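Local atomic coordinates of possible metal-dependent hydrolase (Veillonella parvula, PDB entry 3RPC), a protein that probably acts as a zinc-dependent hydrolase of the metallo-beta-lactamase superfamily, binding two zinc ions, its substrate unidentified. Residues A[135-138]-A[142-145]; A[152-157]-A[162-167]; A[174-179]-A[214-219]. All coordinates share one frame; numbering follows the deposited sequence.

Contact 1: residues A[135-138]-A[142-145]; sequences VEMY and VLAP
The methyl group of Ala144 overlaps the backbone end and ring rim of Tyr138: its CB is 3.5 Å from Tyr138 O and 4.1 Å from ring atom CD1 of Tyr138. Segments 135-138 and 142-145, which carry two short helices, are linked by a three-residue loop in a metallo-beta-lactamase fold. The CA atoms of Tyr138 and Ala144 come within 4.6 Å, a spacing consistent with the small methyl that Ala144 turns toward Tyr138. No hydrogen bond crosses between 135-138 and 142-145, so this is contact by packing.

Beside that pair, Met137, present as selenomethionine, faces Leu143. With CG anti to its own carbonyl carbon (chi1 -63°) and the chain extended from there, Met137 turns CB, CG and SE in succession past CD2 of Leu143. The closest of these approaches, Met137 CB to Leu143 CD2, is tighter than normal van der Waals contact and involves one of two modelled Leu143 conformers, so its exact value is doubtful. Phe199 and Ile203 also pack on Met137, while Leu180 of the second subunit packs on Ala144.

The side chain of Tyr138 lies about 8 Å from a zinc ion; its OH hydrogen-bonds Gly148 O and makes a weak hydrogen bond with the backbone N of His132, a zinc ligand.

Contact 2: residues A[152-157]-A[162-167]; sequences GVIFEA and TVYLVG
Ile154 pushes its CD1 methyl into the hollow at the root of Tyr164, 3.5 Å from Tyr164 CB and slightly farther from ring atom CG. The isoleucine gets there because CG1 is anti to the carbonyl carbon (chi1 -78°) and chi2 bends its end toward the opposite strand. Its other branch, CG2, meets the methyl CG2 of Thr162 at 3.9 Å. The Tyr164 ring is backed by Val166, two residues further along the same segment, whose CG2 sits 3.7 Å above the ring plane and over its centre, while Val153 O lies at the ring's edge.

Phe155 and Leu165 occupy the other face of the sheet and run side by side, Phe155 CE2 lying 4.1 Å from Leu165 CB. Val153 CG1 covers one face of the Phe155 ring near its rim, and Val163 O lies in the ring plane at its edge.

These bumps belong to an antiparallel beta hairpin, with axes 4.7 Å apart and strand directions at 167°. Helix 173-182 packs on the Ile154 and Tyr164 face, and strand 14-19 of the other sheet on Phe155 and Val163, as in the layered metallo-beta-lactamase fold. Val153 with Leu165 and Phe155 with Val163 are hydrogen-bonded pairs, each joined by two backbone bonds; Ile154 with Tyr164 is the non-hydrogen-bonded pair between them. At one end Gly152, lacking a side chain, brings CA to 3.0 Å from Leu165 O.

Toward the turn the apolar fit gives way to water. Thr162 OG1 donates to one water that in turn donates to Glu156 OE2, and accepts from a second that takes the N-H of Ala157. Glu156 CG runs alongside Thr162 OG1, and its other oxygen, OE1, makes a salt bridge to Arg126 on the adjoining strand 123-128.

Contact 3: residues A[174-179]-A[214-219]; sequences DVEKAL and VVRKPE
Arg216 reaches from the last turn of helix 207-216 to Glu176 on helix 173-182. From CB the chain sets out with CG anti to the backbone N (chi1 -163°), which lays CG 4.0 Å from Leu179 CD1; bends at chi2 and chi3 then bring CD beside Glu176 OE1. At the tip, NE donates to Glu176 OE1 at 2.9 Å and NH1 to Glu176 OE2 at 2.9 Å, both nearly straight. This is a side-on, two-pronged salt bridge: carboxylate and guanidinium planes differ by only 11°, and each oxygen uses its syn lone pair. Ala139 of the second subunit packs on both residues.

Lys217, where the chain leaves its helix, runs past Leu179 in the reverse direction, its CE 3.8 Å from Leu179 CB. Its NZ reaches Leu179 O in a weak hydrogen bond and forms a salt bridge with Asp183.

Trp171 NE1 also donates to Glu176 OE2, so three N-H groups hold this buried carboxylate. That number of donors, with the neighbouring guanidinium charge, probably favours its ionised form and restricts rotation about its last bond.

How the contacts relate
Following the chain, contact 1 closes a loop of three residues between its segments, contact 2 one of four at the end of the hairpin, and contact 3 a loop of 34 residues that carries strand 186-190. They stand in series; none nests or crosses. Contacts 2 and 3 are joined directly: Tyr164 packs on Val175, Ala178 and Leu179, seating helix 173-182 against the sheet that contains the hairpin. Contact 1 stands apart, its centre 26 Å from each of the others. The dimer nevertheless couples it to contact 3: Lys177 packs on Tyr138 of the second subunit, so 174-179 of one copy meets 135-138 of the other.

Contact 1: residues A[135-138]-A[142-145]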
ATOM      1  N   VAL A 135       1.922  -6.021 -11.146  1.00 17.13           N
ATOM      2  CA  VAL A 135       1.009  -5.044 -11.729  1.00 19.39           C
ATOM      3  C   VAL A 135       0.180  -5.654 -12.850  1.00 19.23           C
ATOM      4  O   VAL A 135      -1.038  -5.456 -12.910  1.00 22.78           O
ATOM      5  CB  VAL A 135       1.755  -3.809 -12.258  1.00 22.80           C
ATOM      6  CG1 VAL A 135       0.816  -2.908 -13.055  1.00 30.06           C
ATOM      7  CG2 VAL A 135       2.381  -3.049 -11.117  1.00 23.90           C
ATOM      8  N   GLU A 136       0.839  -6.408 -13.727  1.00 20.27           N
ATOM      9  CA  GLU A 136       0.156  -7.099 -14.815  1.00 25.21           C
ATOM     10  C   GLU A 136      -0.949  -8.029 -14.316  1.00 26.48           C
ATOM     11  O   GLU A 136      -2.021  -8.123 -14.915  1.00 26.33           O
ATOM     12  CB  GLU A 136       1.157  -7.887 -15.670  1.00 31.74           C
ATOM     13  CG  GLU A 136       0.527  -9.080 -16.377  1.00 42.81           C
ATOM     14  CD  GLU A 136       1.322  -9.552 -17.577  1.00 53.84           C
ATOM     15  OE1 GLU A 136       2.499  -9.154 -17.715  1.00 55.66           O
ATOM     16  OE2 GLU A 136       0.761 -10.319 -18.392  1.00 56.77           O
HETATM   17  N   MSE A 137      -0.700  -8.721 -13.210  1.00 23.31           N
HETATM   18  CA  MSE A 137      -1.722  -9.602 -12.664  1.00 22.19           C
HETATM   19  C   MSE A 137      -2.904  -8.821 -12.116  1.00 22.03           C
HETATM   20  O   MSE A 137      -4.052  -9.250 -12.242  1.00 24.39           O
HETATM   21  CB  MSE A 137      -1.147 -10.489 -11.565  1.00 27.36           C
HETATM   22  CG  MSE A 137      -0.066 -11.418 -12.043  1.00 27.38           C
HETATM   23 SE   MSE A 137       0.543 -12.453 -10.519  0.52 23.12          SE
HETATM   24  CE  MSE A 137       1.740 -13.675 -11.445  1.00 28.05           C
ATOM     25  N   TYR A 138      -2.631  -7.684 -11.479  1.00 20.82           N
ATOM     26  CA  TYR A 138      -3.718  -6.882 -10.920  1.00 19.34           C
ATOM     27  C   TYR A 138      -4.492  -6.149 -12.009  1.00 20.81           C
ATOM     28  O   TYR A 138      -5.611  -5.701 -11.778  1.00 22.02           O
ATOM     29  CB  TYR A 138      -3.221  -5.922  -9.830  1.00 19.16           C
ATOM     30  CG  TYR A 138      -3.153  -6.597  -8.486  1.00 17.87           C
ATOM     31  CD1 TYR A 138      -4.296  -6.748  -7.708  1.00 17.57           C
ATOM     32  CD2 TYR A 138      -1.957  -7.119  -8.008  1.00 18.40           C
ATOM     33  CE1 TYR A 138      -4.247  -7.396  -6.481  1.00 21.38           C
ATOM     34  CE2 TYR A 138      -1.896  -7.758  -6.788  1.00 20.19           C
ATOM     35  CZ  TYR A 138      -3.038  -7.888  -6.027  1.00 20.90           C
ATOM     36  OH  TYR A 138      -2.961  -8.536  -4.816  1.00 19.33           O
ATOM     37  N   VAL A 142      -9.863 -11.069 -13.777  1.00 31.76           N
ATOM     38  CA  VAL A 142     -10.163 -12.370 -13.194  1.00 35.62           C
ATOM     39  C   VAL A 142      -9.247 -12.656 -12.010  1.00 32.45           C
ATOM     40  O   VAL A 142      -9.712 -13.006 -10.928  1.00 30.60           O
ATOM     41  CB  VAL A 142     -10.056 -13.505 -14.228  1.00 40.25           C
ATOM     42  CG1 VAL A 142     -10.303 -14.853 -13.563  1.00 38.80           C
ATOM     43  CG2 VAL A 142     -11.045 -13.277 -15.363  1.00 43.57           C
ATOM     44  N   LEU A 143      -7.947 -12.473 -12.215  1.00 29.66           N
ATOM     45  CA  LEU A 143      -6.964 -12.767 -11.181  0.61 28.38           C
ATOM     46  C   LEU A 143      -7.019 -11.778 -10.016  1.00 27.15           C
ATOM     47  O   LEU A 143      -6.893 -12.167  -8.856  1.00 25.12           O
ATOM     48  CB  LEU A 143      -5.559 -12.785 -11.786  0.61 29.63           C
ATOM     49  CG  LEU A 143      -4.427 -13.226 -10.860  0.61 28.45           C
ATOM     50  CD1 LEU A 143      -4.750 -14.567 -10.206  0.61 27.97           C
ATOM     51  CD2 LEU A 143      -3.118 -13.296 -11.626  0.61 29.32           C
ATOM     52  N   ALA A 144      -7.204 -10.501 -10.327  1.00 24.80           N
ATOM     53  CA  ALA A 144      -7.141  -9.455  -9.305  1.00 22.65           C
ATOM     54  C   ALA A 144      -7.982  -9.688  -8.040  1.00 23.49           C
ATOM     55  O   ALA A 144      -7.446  -9.637  -6.936  1.00 27.21           O
ATOM     56  CB  ALA A 144      -7.422  -8.066  -9.921  1.00 23.50           C
ATOM     57  N   PRO A 145      -9.293  -9.937  -8.190  1.00 25.47           N
ATOM     58  CA  PRO A 145     -10.102 -10.112  -6.977  1.00 28.09           C
ATOM     59  C   PRO A 145      -9.702 -11.371  -6.205  1.00 31.31           C
ATOM     60  O   PRO A 145      -9.909 -11.446  -4.989  1.00 32.43           O
ATOM     61  CB  PRO A 145     -11.534 -10.231  -7.518  1.00 29.81           C
ATOM     62  CG  PRO A 145     -11.370 -10.695  -8.925  1.00 31.10           C
ATOM     63  CD  PRO A 145     -10.094 -10.068  -9.419  1.00 27.71           C
TER

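Contact 2: residues A[152-157]-A[162-167]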
ATOM      1  N   GLY A 152       1.609  -7.410   5.751  1.00 14.10           N
ATOM      2  CA  GLY A 152       2.661  -7.937   6.595  1.00 13.67           C
ATOM      3  C   GLY A 152       2.522  -7.289   7.964  1.00 14.36           C
ATOM      4  O   GLY A 152       1.665  -6.415   8.169  1.00 14.50           O
ATOM      5  N   VAL A 153       3.334  -7.736   8.915  1.00 14.27           N
ATOM      6  CA  VAL A 153       3.295  -7.192  10.267  1.00 14.67           C
ATOM      7  C   VAL A 153       4.715  -7.030  10.795  1.00 16.06           C
ATOM      8  O   VAL A 153       5.545  -7.934  10.673  1.00 15.52           O
ATOM      9  CB  VAL A 153       2.506  -8.113  11.226  1.00 14.71           C
ATOM     10  CG1 VAL A 153       2.405  -7.472  12.609  1.00 16.41           C
ATOM     11  CG2 VAL A 153       1.126  -8.407  10.658  1.00 15.58           C
ATOM     12  N   ILE A 154       4.990  -5.858  11.358  1.00 14.19           N
ATOM     13  CA  ILE A 154       6.211  -5.612  12.115  1.00 14.54           C
ATOM     14  C   ILE A 154       5.889  -5.786  13.604  1.00 16.58           C
ATOM     15  O   ILE A 154       4.926  -5.201  14.103  1.00 17.46           O
ATOM     16  CB  ILE A 154       6.739  -4.180  11.843  1.00 15.85           C
ATOM     17  CG1 ILE A 154       7.460  -4.126  10.487  1.00 20.09           C
ATOM     18  CG2 ILE A 154       7.660  -3.715  12.963  1.00 19.51           C
ATOM     19  CD1 ILE A 154       8.847  -4.750  10.500  1.00 20.91           C
ATOM     20  N   PHE A 155       6.646  -6.639  14.291  1.00 17.11           N
ATOM     21  CA  PHE A 155       6.489  -6.811  15.741  1.00 16.18           C
ATOM     22  C   PHE A 155       7.683  -6.159  16.446  1.00 20.27           C
ATOM     23  O   PHE A 155       8.835  -6.494  16.160  1.00 18.67           O
ATOM     24  CB  PHE A 155       6.452  -8.295  16.148  1.00 14.72           C
ATOM     25  CG  PHE A 155       5.350  -9.100  15.506  1.00 14.75           C
ATOM     26  CD1 PHE A 155       4.212  -9.442  16.228  1.00 18.76           C
ATOM     27  CD2 PHE A 155       5.466  -9.551  14.203  1.00 15.65           C
ATOM     28  CE1 PHE A 155       3.211 -10.210  15.654  1.00 16.65           C
ATOM     29  CE2 PHE A 155       4.464 -10.322  13.619  1.00 16.09           C
ATOM     30  CZ  PHE A 155       3.331 -10.645  14.343  1.00 16.91           C
ATOM     31  N   GLU A 156       7.410  -5.229  17.355  1.00 17.55           N
ATOM     32  CA  GLU A 156       8.451  -4.569  18.136  1.00 18.22           C
ATOM     33  C   GLU A 156       8.178  -4.743  19.621  1.00 20.13           C
ATOM     34  O   GLU A 156       7.026  -4.740  20.044  1.00 22.60           O
ATOM     35  CB  GLU A 156       8.494  -3.078  17.821  1.00 19.94           C
ATOM     36  CG  GLU A 156       8.893  -2.764  16.401  1.00 21.30           C
ATOM     37  CD  GLU A 156       8.791  -1.285  16.086  1.00 27.87           C
ATOM     38  OE1 GLU A 156       8.011  -0.583  16.765  1.00 34.05           O
ATOM     39  OE2 GLU A 156       9.494  -0.821  15.171  1.00 31.96           O
ATOM     40  N   ALA A 157       9.238  -4.889  20.409  1.00 19.39           N
ATOM     41  CA  ALA A 157       9.102  -4.943  21.866  1.00 19.13           C
ATOM     42  C   ALA A 157      10.446  -4.622  22.505  1.00 22.95           C
ATOM     43  O   ALA A 157      11.493  -4.829  21.891  1.00 22.17           O
ATOM     44  CB  ALA A 157       8.602  -6.317  22.315  1.00 19.37           C
ATOM     45  N   THR A 162      13.299  -6.903  16.444  1.00 17.73           N
ATOM     46  CA  THR A 162      12.154  -6.508  15.653  1.00 17.00           C
ATOM     47  C   THR A 162      11.954  -7.565  14.579  1.00 17.36           C
ATOM     48  O   THR A 162      12.895  -7.930  13.880  1.00 17.15           O
ATOM     49  CB  THR A 162      12.383  -5.141  15.019  1.00 18.76           C
ATOM     50  OG1 THR A 162      12.413  -4.155  16.056  1.00 20.14           O
ATOM     51  CG2 THR A 162      11.271  -4.813  14.027  1.00 18.40           C
ATOM     52  N   VAL A 163      10.730  -8.068  14.480  1.00 16.34           N
ATOM     53  CA  VAL A 163      10.400  -9.144  13.558  1.00 15.09           C
ATOM     54  C   VAL A 163       9.495  -8.631  12.444  1.00 15.38           C
ATOM     55  O   VAL A 163       8.456  -8.027  12.710  1.00 16.90           O
ATOM     56  CB  VAL A 163       9.685 -10.293  14.295  1.00 16.18           C
ATOM     57  CG1 VAL A 163       9.325 -11.409  13.331  1.00 18.09           C
ATOM     58  CG2 VAL A 163      10.555 -10.814  15.435  1.00 15.45           C
ATOM     59  N   TYR A 164       9.890  -8.883  11.194  1.00 14.57           N
ATOM     60  CA  TYR A 164       9.097  -8.477  10.035  1.00 13.97           C
ATOM     61  C   TYR A 164       8.497  -9.720   9.400  1.00 17.22           C
ATOM     62  O   TYR A 164       9.206 -10.504   8.766  1.00 16.48           O
ATOM     63  CB  TYR A 164       9.985  -7.738   9.019  1.00 14.21           C
ATOM     64  CG  TYR A 164       9.295  -7.204   7.776  1.00 14.13           C
ATOM     65  CD1 TYR A 164       7.905  -7.077   7.695  1.00 15.53           C
ATOM     66  CD2 TYR A 164      10.048  -6.827   6.669  1.00 14.96           C
ATOM     67  CE1 TYR A 164       7.293  -6.571   6.536  1.00 13.69           C
ATOM     68  CE2 TYR A 164       9.454  -6.342   5.531  1.00 14.50           C
ATOM     69  CZ  TYR A 164       8.086  -6.219   5.456  1.00 13.45           C
ATOM     70  OH  TYR A 164       7.530  -5.721   4.288  1.00 14.64           O
ATOM     71  N   LEU A 165       7.196  -9.915   9.600  1.00 14.30           N
ATOM     72  CA  LEU A 165       6.439 -10.946   8.905  1.00 12.77           C
ATOM     73  C   LEU A 165       6.010 -10.322   7.585  1.00 13.80           C
ATOM     74  O   LEU A 165       5.094  -9.510   7.529  1.00 15.76           O
ATOM     75  CB  LEU A 165       5.223 -11.335   9.747  1.00 14.35           C
ATOM     76  CG  LEU A 165       4.268 -12.378   9.187  1.00 15.83           C
ATOM     77  CD1 LEU A 165       4.867 -13.772   9.284  1.00 20.39           C
ATOM     78  CD2 LEU A 165       2.954 -12.316   9.974  1.00 17.20           C
ATOM     79  N   VAL A 166       6.701 -10.672   6.507  1.00 13.28           N
ATOM     80  CA  VAL A 166       6.534  -9.921   5.263  1.00 13.98           C
ATOM     81  C   VAL A 166       5.158 -10.134   4.621  1.00 14.54           C
ATOM     82  O   VAL A 166       4.557  -9.196   4.069  1.00 14.12           O
ATOM     83  CB  VAL A 166       7.636 -10.276   4.263  1.00 12.52           C
ATOM     84  CG1 VAL A 166       7.466  -9.468   2.965  1.00 14.20           C
ATOM     85  CG2 VAL A 166       9.001  -9.999   4.883  1.00 14.64           C
ATOM     86  N   GLY A 167       4.669 -11.371   4.690  1.00 14.22           N
ATOM     87  CA  GLY A 167       3.353 -11.706   4.170  1.00 14.02           C
ATOM     88  C   GLY A 167       3.325 -12.090   2.700  1.00 12.99           C
ATOM     89  O   GLY A 167       4.362 -12.185   2.039  1.00 14.73           O
TER
HETATM   90  O   HOH W   1      12.292  -1.522  15.026  1.00 27.48           O
HETATM   91  O   HOH W   2      11.832  -4.700  18.727  1.00 19.95           O

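Contact 3: residues A[174-179]-A[214-219]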
ATOM      1  N   ASP A 174       6.510  -1.076  -0.712  1.00 14.32           N
ATOM      2  CA  ASP A 174       5.999  -1.247   0.648  1.00 15.79           C
ATOM      3  C   ASP A 174       6.985  -2.063   1.479  1.00 15.46           C
ATOM      4  O   ASP A 174       7.131  -1.838   2.685  1.00 16.17           O
ATOM      5  CB  ASP A 174       4.620  -1.904   0.640  1.00 16.83           C
ATOM      6  CG  ASP A 174       3.509  -0.920   0.283  1.00 20.92           C
ATOM      7  OD1 ASP A 174       3.647   0.275   0.608  1.00 23.59           O
ATOM      8  OD2 ASP A 174       2.496  -1.344  -0.306  1.00 27.18           O
ATOM      9  N   VAL A 175       7.651  -3.013   0.827  1.00 14.56           N
ATOM     10  CA  VAL A 175       8.672  -3.828   1.480  1.00 13.82           C
ATOM     11  C   VAL A 175       9.892  -2.946   1.786  1.00 16.13           C
ATOM     12  O   VAL A 175      10.430  -2.974   2.901  1.00 15.54           O
ATOM     13  CB  VAL A 175       9.058  -5.036   0.592  1.00 15.77           C
ATOM     14  CG1 VAL A 175      10.184  -5.862   1.234  1.00 16.72           C
ATOM     15  CG2 VAL A 175       7.829  -5.896   0.322  1.00 17.37           C
ATOM     16  N   GLU A 176      10.312  -2.144   0.805  1.00 14.56           N
ATOM     17  CA  GLU A 176      11.439  -1.223   1.005  1.00 14.39           C
ATOM     18  C   GLU A 176      11.157  -0.265   2.145  1.00 14.35           C
ATOM     19  O   GLU A 176      12.042   0.028   2.946  1.00 15.88           O
ATOM     20  CB  GLU A 176      11.764  -0.437  -0.274  1.00 14.84           C
ATOM     21  CG  GLU A 176      12.208  -1.297  -1.457  1.00 17.32           C
ATOM     22  CD  GLU A 176      13.624  -1.860  -1.328  1.00 15.91           C
ATOM     23  OE1 GLU A 176      14.317  -1.609  -0.312  1.00 17.59           O
ATOM     24  OE2 GLU A 176      14.057  -2.560  -2.270  1.00 17.77           O
ATOM     25  N   LYS A 177       9.920   0.226   2.199  1.00 15.57           N
ATOM     26  CA  LYS A 177       9.491   1.132   3.264  1.00 17.17           C
ATOM     27  C   LYS A 177       9.605   0.485   4.634  1.00 17.23           C
ATOM     28  O   LYS A 177      10.186   1.073   5.548  1.00 16.48           O
ATOM     29  CB  LYS A 177       8.061   1.618   3.024  1.00 16.97           C
ATOM     30  CG  LYS A 177       7.958   2.695   1.948  1.00 17.11           C
ATOM     31  CD  LYS A 177       6.506   2.951   1.589  1.00 15.60           C
ATOM     32  CE  LYS A 177       6.349   4.104   0.596  1.00 15.01           C
ATOM     33  NZ  LYS A 177       4.892   4.426   0.436  1.00 18.90           N
ATOM     34  N   ALA A 178       9.067  -0.726   4.779  1.00 14.85           N
ATOM     35  CA  ALA A 178       9.117  -1.385   6.078  1.00 15.46           C
ATOM     36  C   ALA A 178      10.554  -1.657   6.504  1.00 14.19           C
ATOM     37  O   ALA A 178      10.910  -1.461   7.668  1.00 17.16           O
ATOM     38  CB  ALA A 178       8.306  -2.670   6.065  1.00 15.71           C
ATOM     39  N   LEU A 179      11.380  -2.101   5.562  1.00 15.30           N
ATOM     40  CA  LEU A 179      12.765  -2.435   5.866  1.00 15.96           C
ATOM     41  C   LEU A 179      13.545  -1.229   6.382  1.00 16.85           C
ATOM     42  O   LEU A 179      14.278  -1.323   7.367  1.00 19.23           O
ATOM     43  CB  LEU A 179      13.460  -3.023   4.625  1.00 14.52           C
ATOM     44  CG  LEU A 179      12.977  -4.417   4.199  1.00 14.71           C
ATOM     45  CD1 LEU A 179      13.599  -4.820   2.866  1.00 14.58           C
ATOM     46  CD2 LEU A 179      13.277  -5.470   5.256  1.00 15.96           C
ATOM     47  N   VAL A 214      19.065 -10.359   1.552  1.00 16.56           N
ATOM     48  CA  VAL A 214      20.362 -10.486   2.192  1.00 17.82           C
ATOM     49  C   VAL A 214      21.236  -9.269   1.888  1.00 18.57           C
ATOM     50  O   VAL A 214      21.989  -8.806   2.748  1.00 20.56           O
ATOM     51  CB  VAL A 214      21.065 -11.789   1.767  1.00 18.38           C
ATOM     52  CG1 VAL A 214      22.522 -11.778   2.199  1.00 23.03           C
ATOM     53  CG2 VAL A 214      20.325 -12.999   2.358  1.00 19.46           C
ATOM     54  N   VAL A 215      21.113  -8.743   0.672  1.00 17.85           N
ATOM     55  CA  VAL A 215      21.830  -7.527   0.308  1.00 21.21           C
ATOM     56  C   VAL A 215      21.279  -6.337   1.087  1.00 18.66           C
ATOM     57  O   VAL A 215      22.039  -5.518   1.616  1.00 19.43           O
ATOM     58  CB  VAL A 215      21.728  -7.243  -1.196  1.00 20.97           C
ATOM     59  CG1 VAL A 215      22.318  -5.874  -1.529  1.00 21.06           C
ATOM     60  CG2 VAL A 215      22.428  -8.344  -1.988  1.00 22.03           C
ATOM     61  N   ARG A 216      19.957  -6.244   1.175  1.00 16.44           N
ATOM     62  CA  ARG A 216      19.359  -5.086   1.842  1.00 19.05           C
ATOM     63  C   ARG A 216      19.615  -5.075   3.345  1.00 18.92           C
ATOM     64  O   ARG A 216      19.877  -4.023   3.925  1.00 19.11           O
ATOM     65  CB  ARG A 216      17.856  -4.986   1.563  1.00 20.32           C
ATOM     66  CG  ARG A 216      17.257  -3.618   1.883  1.00 21.35           C
ATOM     67  CD  ARG A 216      17.635  -2.566   0.839  1.00 20.03           C
ATOM     68  NE  ARG A 216      16.936  -2.791  -0.419  1.00 17.59           N
ATOM     69  CZ  ARG A 216      17.485  -3.326  -1.505  1.00 18.84           C
ATOM     70  NH1 ARG A 216      16.755  -3.508  -2.593  1.00 20.60           N
ATOM     71  NH2 ARG A 216      18.769  -3.676  -1.506  1.00 23.11           N
ATOM     72  N   LYS A 217      19.557  -6.254   3.962  1.00 17.26           N
ATOM     73  CA  LYS A 217      19.680  -6.383   5.408  1.00 17.09           C
ATOM     74  C   LYS A 217      20.690  -7.465   5.763  1.00 18.15           C
ATOM     75  O   LYS A 217      20.314  -8.565   6.170  1.00 18.85           O
ATOM     76  CB  LYS A 217      18.315  -6.706   6.024  1.00 18.14           C
ATOM     77  CG  LYS A 217      17.303  -5.574   5.886  1.00 20.69           C
ATOM     78  CD  LYS A 217      17.751  -4.353   6.688  1.00 24.73           C
ATOM     79  CE  LYS A 217      16.718  -3.247   6.655  1.00 26.85           C
ATOM     80  NZ  LYS A 217      17.259  -1.977   7.219  1.00 26.36           N
ATOM     81  N   PRO A 218      21.988  -7.156   5.604  1.00 19.29           N
ATOM     82  CA  PRO A 218      23.044  -8.161   5.785  1.00 21.28           C
ATOM     83  C   PRO A 218      23.144  -8.724   7.200  1.00 19.81           C
ATOM     84  O   PRO A 218      23.749  -9.779   7.385  1.00 23.17           O
ATOM     85  CB  PRO A 218      24.329  -7.388   5.454  1.00 20.05           C
ATOM     86  CG  PRO A 218      23.885  -6.205   4.682  1.00 27.09           C
ATOM     87  CD  PRO A 218      22.528  -5.852   5.180  1.00 20.46           C
ATOM     88  N   GLU A 219      22.577  -8.040   8.188  1.00 18.83           N
ATOM     89  CA  GLU A 219      22.681  -8.521   9.559  1.00 18.90           C
ATOM     90  C   GLU A 219      21.411  -9.199  10.065  1.00 19.22           C
ATOM     91  O   GLU A 219      21.382  -9.706  11.181  1.00 23.58           O
ATOM     92  CB  GLU A 219      23.071  -7.382  10.503  1.00 24.45           C
ATOM     93  CG  GLU A 219      24.473  -6.856  10.237  1.00 28.23           C
ATOM     94  CD  GLU A 219      24.588  -5.361  10.460  1.00 48.20           C
ATOM     95  OE1 GLU A 219      25.000  -4.653   9.515  1.00 55.06           O
ATOM     96  OE2 GLU A 219      24.267  -4.893  11.576  1.00 51.74           O
TER